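Local coordinates for periplasmic binding protein (Veillonella parvula, PDB 4OVK), which probably captures a small solute outside the cytoplasmic membrane and delivers it to an ABC transporter for uptake, at residues 64-68 with 69-73; 311-315 with 316-320; 321-324 with 325-328. All coordinates share one frame; numbering follows the deposited sequence.

Contact 1: 64-68 with 69-73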
# COMPACT_ATOMS: atom_id res chain seq x y z
N LYS A 64 7.11 0.63 12.61
CA LYS A 64 5.83 0.94 13.24
C LYS A 64 4.70 0.17 12.55
O LYS A 64 3.92 -0.53 13.20
CB LYS A 64 5.56 2.43 13.18
CG LYS A 64 4.32 2.86 13.97
CD LYS A 64 3.87 4.25 13.58
CE LYS A 64 5.03 5.21 13.47
NZ LYS A 64 4.66 6.52 12.86
N SER A 65 4.60 0.31 11.23
CA SER A 65 3.57 -0.38 10.43
C SER A 65 3.64 -1.90 10.58
O SER A 65 2.62 -2.57 10.73
CB SER A 65 3.64 0.02 8.96
OG SER A 65 2.70 -0.71 8.18
N TYR A 66 4.86 -2.45 10.52
CA TYR A 66 5.10 -3.87 10.73
C TYR A 66 4.46 -4.39 12.04
O TYR A 66 3.82 -5.44 12.04
CB TYR A 66 6.61 -4.13 10.69
CG TYR A 66 7.10 -5.39 11.33
CD1 TYR A 66 7.17 -6.58 10.61
CD2 TYR A 66 7.52 -5.40 12.66
CE1 TYR A 66 7.65 -7.75 11.20
CE2 TYR A 66 8.01 -6.55 13.25
CZ TYR A 66 8.07 -7.72 12.52
OH TYR A 66 8.58 -8.84 13.14
N GLU A 67 4.64 -3.64 13.14
CA GLU A 67 4.17 -4.06 14.44
C GLU A 67 2.64 -4.14 14.45
O GLU A 67 2.08 -4.93 15.20
CB GLU A 67 4.63 -3.10 15.55
CG GLU A 67 6.14 -3.01 15.79
CD GLU A 67 6.79 -4.29 16.27
OE1 GLU A 67 6.10 -5.24 16.69
OE2 GLU A 67 8.04 -4.34 16.24
N ALA A 68 1.99 -3.33 13.62
CA ALA A 68 0.52 -3.21 13.61
C ALA A 68 -0.18 -4.12 12.60
O ALA A 68 -1.41 -4.11 12.51
CB ALA A 68 0.14 -1.77 13.31
N SER A 69 0.57 -4.90 11.84
CA SER A 69 -0.02 -5.67 10.76
C SER A 69 0.36 -7.14 10.82
O SER A 69 1.19 -7.56 11.63
CB SER A 69 0.40 -5.08 9.41
OG SER A 69 1.75 -5.40 9.13
N ILE A 70 -0.27 -7.90 9.93
CA ILE A 70 0.01 -9.33 9.74
C ILE A 70 1.48 -9.58 9.38
O ILE A 70 2.00 -10.67 9.59
CB ILE A 70 -0.92 -9.93 8.64
CG1 ILE A 70 -0.83 -11.47 8.57
CG2 ILE A 70 -0.59 -9.37 7.25
CD1 ILE A 70 -1.70 -12.19 9.57
N PHE A 71 2.15 -8.55 8.86
CA PHE A 71 3.59 -8.61 8.57
C PHE A 71 4.37 -9.18 9.77
O PHE A 71 5.28 -10.00 9.60
CB PHE A 71 4.09 -7.18 8.21
CG PHE A 71 5.36 -7.12 7.40
CD1 PHE A 71 6.06 -8.25 7.00
CD2 PHE A 71 5.86 -5.88 7.04
CE1 PHE A 71 7.22 -8.14 6.26
CE2 PHE A 71 7.02 -5.76 6.30
CZ PHE A 71 7.70 -6.90 5.92
N LYS A 72 4.01 -8.76 10.97
CA LYS A 72 4.68 -9.25 12.19
C LYS A 72 4.60 -10.78 12.33
O LYS A 72 5.55 -11.42 12.75
CB LYS A 72 4.10 -8.60 13.46
CG LYS A 72 4.90 -8.96 14.71
CD LYS A 72 4.50 -8.11 15.90
CE LYS A 72 5.23 -8.54 17.16
NZ LYS A 72 6.70 -8.31 17.10
N THR A 73 3.47 -11.35 11.94
CA THR A 73 3.29 -12.80 11.96
C THR A 73 4.08 -13.49 10.86
O THR A 73 4.72 -14.52 11.09
CB THR A 73 1.82 -13.16 11.79
OG1 THR A 73 1.09 -12.58 12.87
CG2 THR A 73 1.61 -14.66 11.81
O HOH W 1 3.55 -3.19 7.60
O HOH W 2 8.25 -10.33 16.05
O HOH W 3 0.68 -7.16 14.45
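Lys72 NZ is gripped by three partners: it forms a salt bridge with Glu67 OE1 at 3.2 Å, donates to water 2 at 2.8 Å, and pairs with the carboxylate of Glu79 further along the chain. The residues make up the tight link between helix 60-67 and helix 71-74, where the chain leaves one helix and soon enters the next. Glu67 meets the amine with the syn lone pair of OE1, the acid being folded back by a bend at chi2 (-64°). Because Glu67 and Glu79 bring like charges close together, the ammonium group probably offsets their repulsion.

Tyr66, on helix 60-67, packs against Phe71 and Lys72. Lys72 CB sits over one face of the tyrosine ring, near the rim, while the ring edge is turned to the face of Phe71, with Tyr66 CD1 3.7 Å from Phe71 CG and the planes at 76°, a T-shaped pair. Tyr66 OH bonds to Ala75 O and also accepts from water 2, tying the tyrosine to the lysine end.

The backbone turns as Ser69 N donates to Tyr66 O at 3.3 Å. In one of its two modelled conformers, Ser69 OG then accepts from Phe71 N at 3.2 Å, a capping bond in the turn that leads into the second helix. Water 3 spans the turn, donating to Glu67 O at 2.7 Å and to Ser69 O at 2.9 Å.

Contact 2: 311-315 with 316-320; sequences KQFYN and TFYHY
Tyr318 drives the edge of its ring into the face of Tyr314, one turn earlier, with CE2 of Tyr318 poised over the centre of the Tyr314 ring and the two planes at 78°. The closest carbons of this T-shaped pair are Tyr314 CD2 and Tyr318 CD2, 3.5 Å apart. The next ring along is Phe313, whose own edge turns toward the face of Tyr318 in an offset edge-to-face pair; Phe313 CE1 lies 3.4 Å from Tyr318 OH. Phe313 in turn offers a face to the edge of Phe317, whose CD2 stands over the ring centre, 3.6 Å from Phe313 CE2, with the planes more slanted at 56°. With its CG anti to the backbone N (chi1 -171°), Phe313 can meet both Phe317 and Tyr318, four and five residues on.

These four buried rings form an aromatic cluster at the C-terminal end of helix 306-318. Phe313 and Phe317 pack on helix 150-170, through Leu156 and Ala155, and Tyr314 and Tyr318 on Leu74, while Tyr159 adds another edge-to-face partner to Phe313. Tyr318 OH bonds to Glu284, so the buried hydroxyl is satisfied.

The helix widens into a pi-type turn at 316-318, and His319 then leaves helical backbone angles with a positive phi. Tyr314 O takes two bonds from opposite faces of its carbonyl plane, from Tyr318 N at 3.0 Å and Tyr320 N at 3.2 Å. Water 4 donates to Lys311 O and Tyr320 O, both at 2.8 Å, tying the departing loop to the helix. Near the solvent, water 5 bridges Asn315 OD1 and Thr316 OG1, and Asn315 ND2 bonds to Asn321 OD1.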
# COMPACT_ATOMS: atom_id res chain seq x y z
N LYS A 311 -6.12 -15.73 0.12
CA LYS A 311 -5.42 -16.94 0.55
C LYS A 311 -4.40 -17.41 -0.49
O LYS A 311 -3.27 -17.77 -0.14
CB LYS A 311 -6.39 -18.07 0.86
CG LYS A 311 -7.22 -17.79 2.10
CD LYS A 311 -8.39 -18.75 2.23
CE LYS A 311 -7.91 -20.13 2.61
NZ LYS A 311 -9.07 -20.97 3.02
N GLN A 312 -4.81 -17.39 -1.76
CA GLN A 312 -3.93 -17.81 -2.85
C GLN A 312 -2.68 -16.93 -2.90
O GLN A 312 -1.58 -17.47 -3.04
CB GLN A 312 -4.66 -17.76 -4.18
CG GLN A 312 -3.81 -18.15 -5.38
CD GLN A 312 -4.53 -17.89 -6.69
OE1 GLN A 312 -4.69 -16.74 -7.12
NE2 GLN A 312 -4.95 -18.95 -7.34
N PHE A 313 -2.87 -15.62 -2.80
CA PHE A 313 -1.75 -14.67 -2.86
C PHE A 313 -0.74 -14.94 -1.72
O PHE A 313 0.46 -15.08 -1.96
CB PHE A 313 -2.27 -13.25 -2.80
CG PHE A 313 -1.21 -12.20 -3.06
CD1 PHE A 313 -0.35 -11.78 -2.06
CD2 PHE A 313 -1.08 -11.64 -4.33
CE1 PHE A 313 0.60 -10.80 -2.31
CE2 PHE A 313 -0.12 -10.69 -4.58
CZ PHE A 313 0.73 -10.28 -3.57
N TYR A 314 -1.24 -15.06 -0.48
CA TYR A 314 -0.37 -15.30 0.68
C TYR A 314 0.34 -16.65 0.57
O TYR A 314 1.52 -16.77 0.87
CB TYR A 314 -1.16 -15.17 2.01
CG TYR A 314 -1.25 -13.72 2.47
CD1 TYR A 314 -1.77 -12.73 1.63
CD2 TYR A 314 -0.81 -13.35 3.73
CE1 TYR A 314 -1.79 -11.41 2.02
CE2 TYR A 314 -0.82 -12.01 4.12
CZ TYR A 314 -1.31 -11.05 3.28
OH TYR A 314 -1.31 -9.73 3.65
N ASN A 315 -0.38 -17.67 0.11
CA ASN A 315 0.24 -18.99 -0.08
C ASN A 315 1.33 -18.96 -1.16
O ASN A 315 2.43 -19.50 -0.97
CB ASN A 315 -0.82 -20.05 -0.44
CG ASN A 315 -0.20 -21.37 -0.81
OD1 ASN A 315 0.06 -21.65 -1.99
ND2 ASN A 315 0.11 -22.17 0.19
N THR A 316 1.03 -18.31 -2.28
CA THR A 316 1.94 -18.33 -3.45
C THR A 316 3.20 -17.53 -3.19
O THR A 316 4.33 -18.01 -3.43
CB THR A 316 1.21 -17.79 -4.70
OG1 THR A 316 0.14 -18.67 -5.04
CG2 THR A 316 2.15 -17.67 -5.90
N PHE A 317 3.03 -16.33 -2.67
CA PHE A 317 4.14 -15.39 -2.56
C PHE A 317 4.85 -15.40 -1.21
O PHE A 317 6.07 -15.16 -1.14
CB PHE A 317 3.67 -13.99 -2.98
CG PHE A 317 3.25 -13.92 -4.42
CD1 PHE A 317 4.17 -14.15 -5.44
CD2 PHE A 317 1.94 -13.66 -4.76
CE1 PHE A 317 3.79 -14.11 -6.77
CE2 PHE A 317 1.55 -13.60 -6.09
CZ PHE A 317 2.48 -13.82 -7.10
N TYR A 318 4.12 -15.69 -0.14
CA TYR A 318 4.69 -15.63 1.21
C TYR A 318 4.82 -17.03 1.86
O TYR A 318 5.38 -17.14 2.95
CB TYR A 318 3.85 -14.77 2.14
CG TYR A 318 3.44 -13.40 1.64
CD1 TYR A 318 4.23 -12.66 0.78
CD2 TYR A 318 2.26 -12.82 2.09
CE1 TYR A 318 3.84 -11.39 0.36
CE2 TYR A 318 1.88 -11.56 1.69
CZ TYR A 318 2.68 -10.84 0.83
OH TYR A 318 2.30 -9.59 0.42
N HIS A 319 4.31 -18.07 1.21
CA HIS A 319 4.29 -19.42 1.77
C HIS A 319 3.64 -19.41 3.13
O HIS A 319 4.15 -20.02 4.08
CB HIS A 319 5.70 -20.04 1.85
CG HIS A 319 6.39 -20.05 0.53
ND1 HIS A 319 5.99 -20.87 -0.50
CD2 HIS A 319 7.40 -19.29 0.04
CE1 HIS A 319 6.74 -20.63 -1.56
NE2 HIS A 319 7.60 -19.67 -1.26
N TYR A 320 2.52 -18.70 3.23
CA TYR A 320 1.80 -18.58 4.49
C TYR A 320 0.33 -18.83 4.21
O TYR A 320 -0.24 -18.23 3.29
CB TYR A 320 1.98 -17.18 5.11
CG TYR A 320 1.45 -17.09 6.53
CD1 TYR A 320 2.23 -17.48 7.61
CD2 TYR A 320 0.15 -16.63 6.79
CE1 TYR A 320 1.75 -17.44 8.89
CE2 TYR A 320 -0.33 -16.57 8.09
CZ TYR A 320 0.48 -16.96 9.14
OH TYR A 320 0.02 -16.93 10.44
O HOH W 4 -3.01 -18.02 2.67
O HOH W 5 -1.65 -20.64 -3.95

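Contact 3: 321-324 with 325-328; sequences NLTD and SEIN
Glu326 OE1 accepts from Thr323 N at 2.9 Å along a nearly straight bond (171° at the hydrogen), which reaches the oxygen on its anti side. The reciprocal bond runs from Glu326 N to Thr323 OG1 at 3.1 Å. Thr323 achieves this by setting OG1 between its own backbone N and carbonyl carbon (chi1 64°), which turns the hydroxyl oxygen toward the first turn of the helix. The glutamate chain, extended beyond CG, lies across the threonine so that its CG packs 3.4 Å from Thr323 OG1. The threonine carbonyl joins the helix as well, Thr323 O accepting from Ile327 N at 3.0 Å.

Further out, water 6 donates to both Glu326 OE1 and Asn321 O, at 2.9 and 2.6 Å, and Tyr320 OH bonds to the other carboxylate oxygen, fixing the rotation of the acid. The start of the helix would probably favour the negative charge. An alanine in place of Glu326 would probably leave Thr323 N and Tyr320 OH without their carboxylate mate and free the chain before the helix to shift.

Beside these polar bonds, Leu322 CB meets Ile327 CG1 at 3.9 Å. Both side chains rest on helix 306-318, Leu322 against Leu310 and Tyr314, Ile327 against Arg307 and Lys311. With Thr323 as N-cap, the reciprocal bonds are a capping box and the leucine-isoleucine pair is the hydrophobic staple that often accompanies it, together marking the start of helix 324-331.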
# COMPACT_ATOMS: atom_id res chain seq x y z
N ASN A 321 -0.26 -19.73 4.99
CA ASN A 321 -1.68 -20.07 4.86
C ASN A 321 -2.51 -19.39 5.94
O ASN A 321 -2.51 -19.79 7.12
CB ASN A 321 -1.83 -21.59 4.90
CG ASN A 321 -1.20 -22.27 3.71
OD1 ASN A 321 -1.21 -21.73 2.59
ND2 ASN A 321 -0.64 -23.46 3.92
N LEU A 322 -3.22 -18.36 5.52
CA LEU A 322 -4.08 -17.57 6.40
C LEU A 322 -5.23 -18.37 7.02
O LEU A 322 -5.90 -19.14 6.33
CB LEU A 322 -4.65 -16.41 5.62
CG LEU A 322 -3.71 -15.29 5.16
CD1 LEU A 322 -4.38 -14.39 4.14
CD2 LEU A 322 -3.17 -14.50 6.34
N THR A 323 -5.45 -18.17 8.32
CA THR A 323 -6.63 -18.71 8.99
C THR A 323 -7.81 -17.78 8.74
O THR A 323 -7.64 -16.63 8.33
CB THR A 323 -6.43 -18.80 10.51
OG1 THR A 323 -6.26 -17.47 11.04
CG2 THR A 323 -5.20 -19.65 10.84
N ASP A 324 -9.01 -18.27 9.03
CA ASP A 324 -10.20 -17.42 8.98
C ASP A 324 -10.12 -16.19 9.89
O ASP A 324 -10.55 -15.11 9.49
CB ASP A 324 -11.45 -18.24 9.29
CG ASP A 324 -11.78 -19.21 8.17
OD1 ASP A 324 -11.19 -19.07 7.07
OD2 ASP A 324 -12.62 -20.11 8.38
N SER A 325 -9.56 -16.34 11.10
CA SER A 325 -9.38 -15.20 12.00
C SER A 325 -8.48 -14.14 11.39
O SER A 325 -8.79 -12.95 11.46
CB SER A 325 -8.79 -15.65 13.34
OG SER A 325 -9.68 -16.50 14.03
N GLU A 326 -7.37 -14.56 10.79
CA GLU A 326 -6.43 -13.63 10.17
C GLU A 326 -7.09 -12.89 8.99
O GLU A 326 -6.90 -11.70 8.82
CB GLU A 326 -5.14 -14.34 9.74
CG GLU A 326 -4.26 -14.77 10.92
CD GLU A 326 -3.14 -15.72 10.53
OE1 GLU A 326 -3.35 -16.55 9.61
OE2 GLU A 326 -2.05 -15.66 11.16
N ILE A 327 -7.89 -13.61 8.21
CA ILE A 327 -8.61 -12.98 7.10
C ILE A 327 -9.62 -11.96 7.62
O ILE A 327 -9.76 -10.88 7.06
CB ILE A 327 -9.30 -14.05 6.22
CG1 ILE A 327 -8.24 -14.91 5.53
CG2 ILE A 327 -10.24 -13.39 5.21
CD1 ILE A 327 -8.77 -16.24 5.05
N ASN A 328 -10.30 -12.28 8.72
CA ASN A 328 -11.26 -11.34 9.33
C ASN A 328 -10.54 -10.04 9.71
O ASN A 328 -11.03 -8.96 9.46
CB ASN A 328 -11.91 -11.95 10.57
CG ASN A 328 -13.06 -11.12 11.13
OD1 ASN A 328 -13.08 -9.89 11.06
ND2 ASN A 328 -14.04 -11.80 11.68
O HOH W 6 -2.08 -19.19 9.64

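Overall arrangement
Contacts 2 and 3 follow directly along the chain: the first ends helix 306-318, the second begins helix 324-331, and two side-chain hydrogen bonds join them, besides packing such as Lys311 on Ile327. Contact 1 links two other helices far earlier in sequence, yet its Thr73 packs on Tyr320 and Glu326, and its Ile70 on Tyr314, Leu322 and Glu326. Contact 2 has the most buried side chains and relies on edge-to-face rings, whereas contact 3, the farthest from the centre of the chain, is partly buried, with half its residues exposed, and relies on capping bonds. Contact 1 combines both chemistries, with one aromatic pair inside and a salt bridge with waters toward the surface.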